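Side-chain contact in MtVAO615 (Myceliophthora thermophila, PDB 6F72), which carries bicovalently bound FAD and is probably an oxidase that, once reduced, reacts rapidly with molecular oxygen, its substrate being unknown: residues A[230-235]-A[252-257]. Numbering follows the deposited sequence.
Sequences GYTQGG and LEWEVV. With FAD (flavin-adenine dinucleotide), chain E.
Trp-254 reaches from its strand to Thr-232 and Gln-233, a worked example of one large side chain filling the gap between a sheet and a cofactor-binding helix. The nearest CA atoms, those of Gln-233 and Trp-254, are 9.9 Å apart. CB points at the helix, and CG anti to the carbonyl carbon (chi1 -67°) sends the six-membered ring toward Thr-232 and Gln-233. NE1 hydrogen-bonds Ser-279 OG, which should help fix the ring's rotation. Farther out, CZ2 meets Thr-232 CG2 at 3.9 Å, and CZ3 lies 4.0 Å from Gln-233 CG. CH2 rests against both side chains, 3.7 Å from Thr-232 CG2 and 3.6 Å from Gln-233 CG. These are purely van der Waals contacts: Thr-232 OG1 hydrogen-bonds Ile-227 O. Extended beyond CG, Gln-233 takes its amide past the indole, planes 69° apart; NE2 hydrogen-bonds Val-228 O and comes within 3.9 Å of FAD C6A. One turn back, Gly-230 N donates to FAD O2P (3.1 Å). Within the PCMH-type FAD-binding domain of this VAO-type protein, helix 227-233 thus lies between the ribityl-pyrophosphate part of FAD and strand 251-257, the adenine alongside Gln-233, with Leu-278 of helix 272-278 and Val-289 of strand 288-298 touching both Gln-233 and the indole.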
loop_
_atom_site.group_PDB
_atom_site.type_symbol
_atom_site.label_atom_id
_atom_site.label_comp_id
_atom_site.label_asym_id
_atom_site.label_seq_id
_atom_site.Cartn_x
_atom_site.Cartn_y
_atom_site.Cartn_z
ATOM N N GLY A 230 -1.624 -2.761 5.977
ATOM C CA GLY A 230 -0.248 -2.505 5.550
ATOM C C GLY A 230 0.017 -1.065 5.186
ATOM O O GLY A 230 1.168 -0.629 5.230
ATOM N N TYR A 231 -1.042 -0.337 4.826
ATOM C CA TYR A 231 -0.975 1.091 4.524
ATOM C C TYR A 231 -0.389 1.945 5.687
ATOM O O TYR A 231 0.697 2.531 5.547
ATOM C CB TYR A 231 -2.349 1.624 4.079
ATOM C CG TYR A 231 -2.351 3.122 3.890
ATOM C CD1 TYR A 231 -1.853 3.702 2.709
ATOM C CD2 TYR A 231 -2.793 3.979 4.926
ATOM C CE1 TYR A 231 -1.829 5.086 2.551
ATOM C CE2 TYR A 231 -2.782 5.350 4.773
ATOM C CZ TYR A 231 -2.282 5.905 3.606
ATOM O OH TYR A 231 -2.268 7.270 3.475
ATOM N N THR A 232 -1.082 1.985 6.826
ATOM C CA THR A 232 -0.605 2.769 7.961
ATOM C C THR A 232 0.602 2.077 8.590
ATOM O O THR A 232 1.565 2.734 8.945
ATOM C CB THR A 232 -1.709 3.079 9.012
ATOM O OG1 THR A 232 -2.721 3.908 8.428
ATOM C CG2 THR A 232 -1.130 3.844 10.152
ATOM N N GLN A 233 0.552 0.755 8.706
ATOM C CA GLN A 233 1.641 0.004 9.339
ATOM C C GLN A 233 2.989 0.151 8.625
ATOM O O GLN A 233 4.040 0.125 9.270
ATOM C CB GLN A 233 1.255 -1.470 9.475
ATOM C CG GLN A 233 0.226 -1.709 10.591
ATOM C CD GLN A 233 -0.303 -3.126 10.643
ATOM O OE1 GLN A 233 0.463 -4.073 10.850
ATOM N NE2 GLN A 233 -1.631 -3.279 10.518
ATOM N N GLY A 234 2.950 0.316 7.303
ATOM C CA GLY A 234 4.167 0.507 6.519
ATOM C C GLY A 234 4.561 1.953 6.241
ATOM O O GLY A 234 5.515 2.208 5.482
ATOM N N GLY A 235 3.835 2.904 6.817
ATOM C CA GLY A 235 4.088 4.313 6.540
ATOM C C GLY A 235 2.803 5.009 6.172
ATOM O O GLY A 235 2.078 5.487 7.065
ATOM N N LEU A 252 -2.797 6.822 17.140
ATOM C CA LEU A 252 -2.838 7.008 18.585
ATOM C C LEU A 252 -2.662 5.679 19.314
ATOM O O LEU A 252 -1.913 5.592 20.281
ATOM C CB LEU A 252 -4.125 7.720 19.012
ATOM C CG LEU A 252 -4.447 9.062 18.355
ATOM C CD1 LEU A 252 -5.877 9.454 18.678
ATOM C CD2 LEU A 252 -3.475 10.150 18.813
ATOM N N GLU A 253 -3.366 4.649 18.839
ATOM C CA GLU A 253 -3.416 3.336 19.484
ATOM C C GLU A 253 -3.503 2.261 18.436
ATOM O O GLU A 253 -4.083 2.496 17.385
ATOM C CB GLU A 253 -4.661 3.221 20.360
ATOM C CG GLU A 253 -4.616 4.149 21.562
ATOM C CD GLU A 253 -5.825 4.024 22.464
ATOM O OE1 GLU A 253 -6.252 2.880 22.737
ATOM O OE2 GLU A 253 -6.316 5.076 22.917
ATOM N N TRP A 254 -2.907 1.107 18.743
ATOM C CA TRP A 254 -3.081 -0.139 17.999
ATOM C C TRP A 254 -3.682 -1.138 18.967
ATOM O O TRP A 254 -3.153 -1.331 20.066
ATOM C CB TRP A 254 -1.747 -0.716 17.521
ATOM C CG TRP A 254 -1.031 0.097 16.482
ATOM C CD1 TRP A 254 0.094 0.869 16.667
ATOM C CD2 TRP A 254 -1.375 0.209 15.100
ATOM N NE1 TRP A 254 0.464 1.460 15.479
ATOM C CE2 TRP A 254 -0.422 1.076 14.500
ATOM C CE3 TRP A 254 -2.411 -0.328 14.300
ATOM C CZ2 TRP A 254 -0.467 1.409 13.142
ATOM C CZ3 TRP A 254 -2.459 0.018 12.954
ATOM C CH2 TRP A 254 -1.489 0.870 12.387
ATOM N N GLU A 255 -4.770 -1.778 18.547
ATOM C CA GLU A 255 -5.309 -2.923 19.254
ATOM C C GLU A 255 -4.903 -4.169 18.471
ATOM O O GLU A 255 -5.099 -4.236 17.264
ATOM C CB GLU A 255 -6.824 -2.799 19.370
ATOM C CG GLU A 255 -7.492 -3.967 20.083
ATOM C CD GLU A 255 -8.975 -4.063 19.805
ATOM O OE1 GLU A 255 -9.521 -3.202 19.078
ATOM O OE2 GLU A 255 -9.604 -5.017 20.323
ATOM N N VAL A 256 -4.297 -5.120 19.176
ATOM C CA VAL A 256 -3.608 -6.253 18.569
ATOM C C VAL A 256 -3.823 -7.566 19.314
ATOM O O VAL A 256 -4.224 -7.574 20.476
ATOM C CB VAL A 256 -2.060 -6.028 18.437
ATOM C CG1 VAL A 256 -1.726 -4.675 17.829
ATOM C CG2 VAL A 256 -1.326 -6.244 19.759
ATOM N N VAL A 257 -3.557 -8.662 18.597
ATOM C CA VAL A 257 -3.274 -9.968 19.179
ATOM C C VAL A 257 -1.840 -10.336 18.789
ATOM O O VAL A 257 -1.466 -10.322 17.608
ATOM C CB VAL A 257 -4.248 -11.070 18.700
ATOM C CG1 VAL A 257 -3.931 -12.393 19.382
ATOM C CG2 VAL A 257 -5.693 -10.679 18.975
HETATM P PA FAD E . -2.914 -6.300 2.307
HETATM O O1A FAD E . -2.205 -6.930 1.136
HETATM O O2A FAD E . -4.155 -6.998 2.788
HETATM O O5B FAD E . -1.861 -6.158 3.512
HETATM C C5B FAD E . -0.523 -5.707 3.299
HETATM C C4B FAD E . 0.418 -6.220 4.383
HETATM O O4B FAD E . -0.060 -5.811 5.667
HETATM C C3B FAD E . 0.547 -7.730 4.445
HETATM O O3B FAD E . 1.903 -8.015 4.812
HETATM C C2B FAD E . -0.382 -8.154 5.570
HETATM O O2B FAD E . 0.073 -9.344 6.218
HETATM C C1B FAD E . -0.327 -6.952 6.499
HETATM N N9A FAD E . -1.584 -6.682 7.237
HETATM C C8A FAD E . -2.687 -6.095 6.725
HETATM N N7A FAD E . -3.643 -5.958 7.678
HETATM C C5A FAD E . -3.143 -6.454 8.821
HETATM C C6A FAD E . -3.631 -6.618 10.209
HETATM N N6A FAD E . -4.880 -6.213 10.531
HETATM N N1A FAD E . -2.805 -7.190 11.114
HETATM C C2A FAD E . -1.559 -7.604 10.795
HETATM N N3A FAD E . -1.046 -7.477 9.546
HETATM C C4A FAD E . -1.778 -6.923 8.536
HETATM N N1 FAD E . 0.212 3.365 -0.571
HETATM C C2 FAD E . 0.418 4.672 -0.272
HETATM O O2 FAD E . 1.216 4.966 0.649
HETATM N N3 FAD E . -0.213 5.663 -0.940
HETATM C C4 FAD E . -1.074 5.449 -1.948
HETATM O O4 FAD E . -1.632 6.400 -2.540
HETATM C C4X FAD E . -1.357 4.046 -2.324
HETATM N N5 FAD E . -2.220 3.740 -3.316
HETATM C C5X FAD E . -2.475 2.446 -3.666
HETATM C C6 FAD E . -3.385 2.148 -4.704
HETATM C C7 FAD E . -3.631 0.798 -5.040
HETATM C C7M FAD E . -4.606 0.500 -6.165
HETATM C C8 FAD E . -2.942 -0.314 -4.289
HETATM C C8M FAD E . -3.214 -1.795 -4.508
HETATM C C9 FAD E . -2.052 0.004 -3.268
HETATM C C9A FAD E . -1.788 1.334 -2.926
HETATM N N10 FAD E . -0.894 1.638 -1.872
HETATM C C10 FAD E . -0.643 2.991 -1.558
HETATM C "C1'" FAD E . -0.184 0.564 -1.183
HETATM C "C2'" FAD E . -0.612 0.184 0.203
HETATM O "O2'" FAD E . -0.162 1.206 1.090
HETATM C "C3'" FAD E . 0.098 -1.134 0.494
HETATM O "O3'" FAD E . -0.086 -2.070 -0.590
HETATM C "C4'" FAD E . -0.386 -1.746 1.800
HETATM O "O4'" FAD E . 0.463 -2.840 2.154
HETATM C "C5'" FAD E . -1.856 -2.162 1.721
HETATM O "O5'" FAD E . -2.269 -2.823 2.906
HETATM P P FAD E . -3.665 -3.618 2.922
HETATM O O1P FAD E . -4.730 -2.732 2.343
HETATM O O2P FAD E . -3.779 -4.200 4.312
HETATM O O3P FAD E . -3.361 -4.817 1.883
#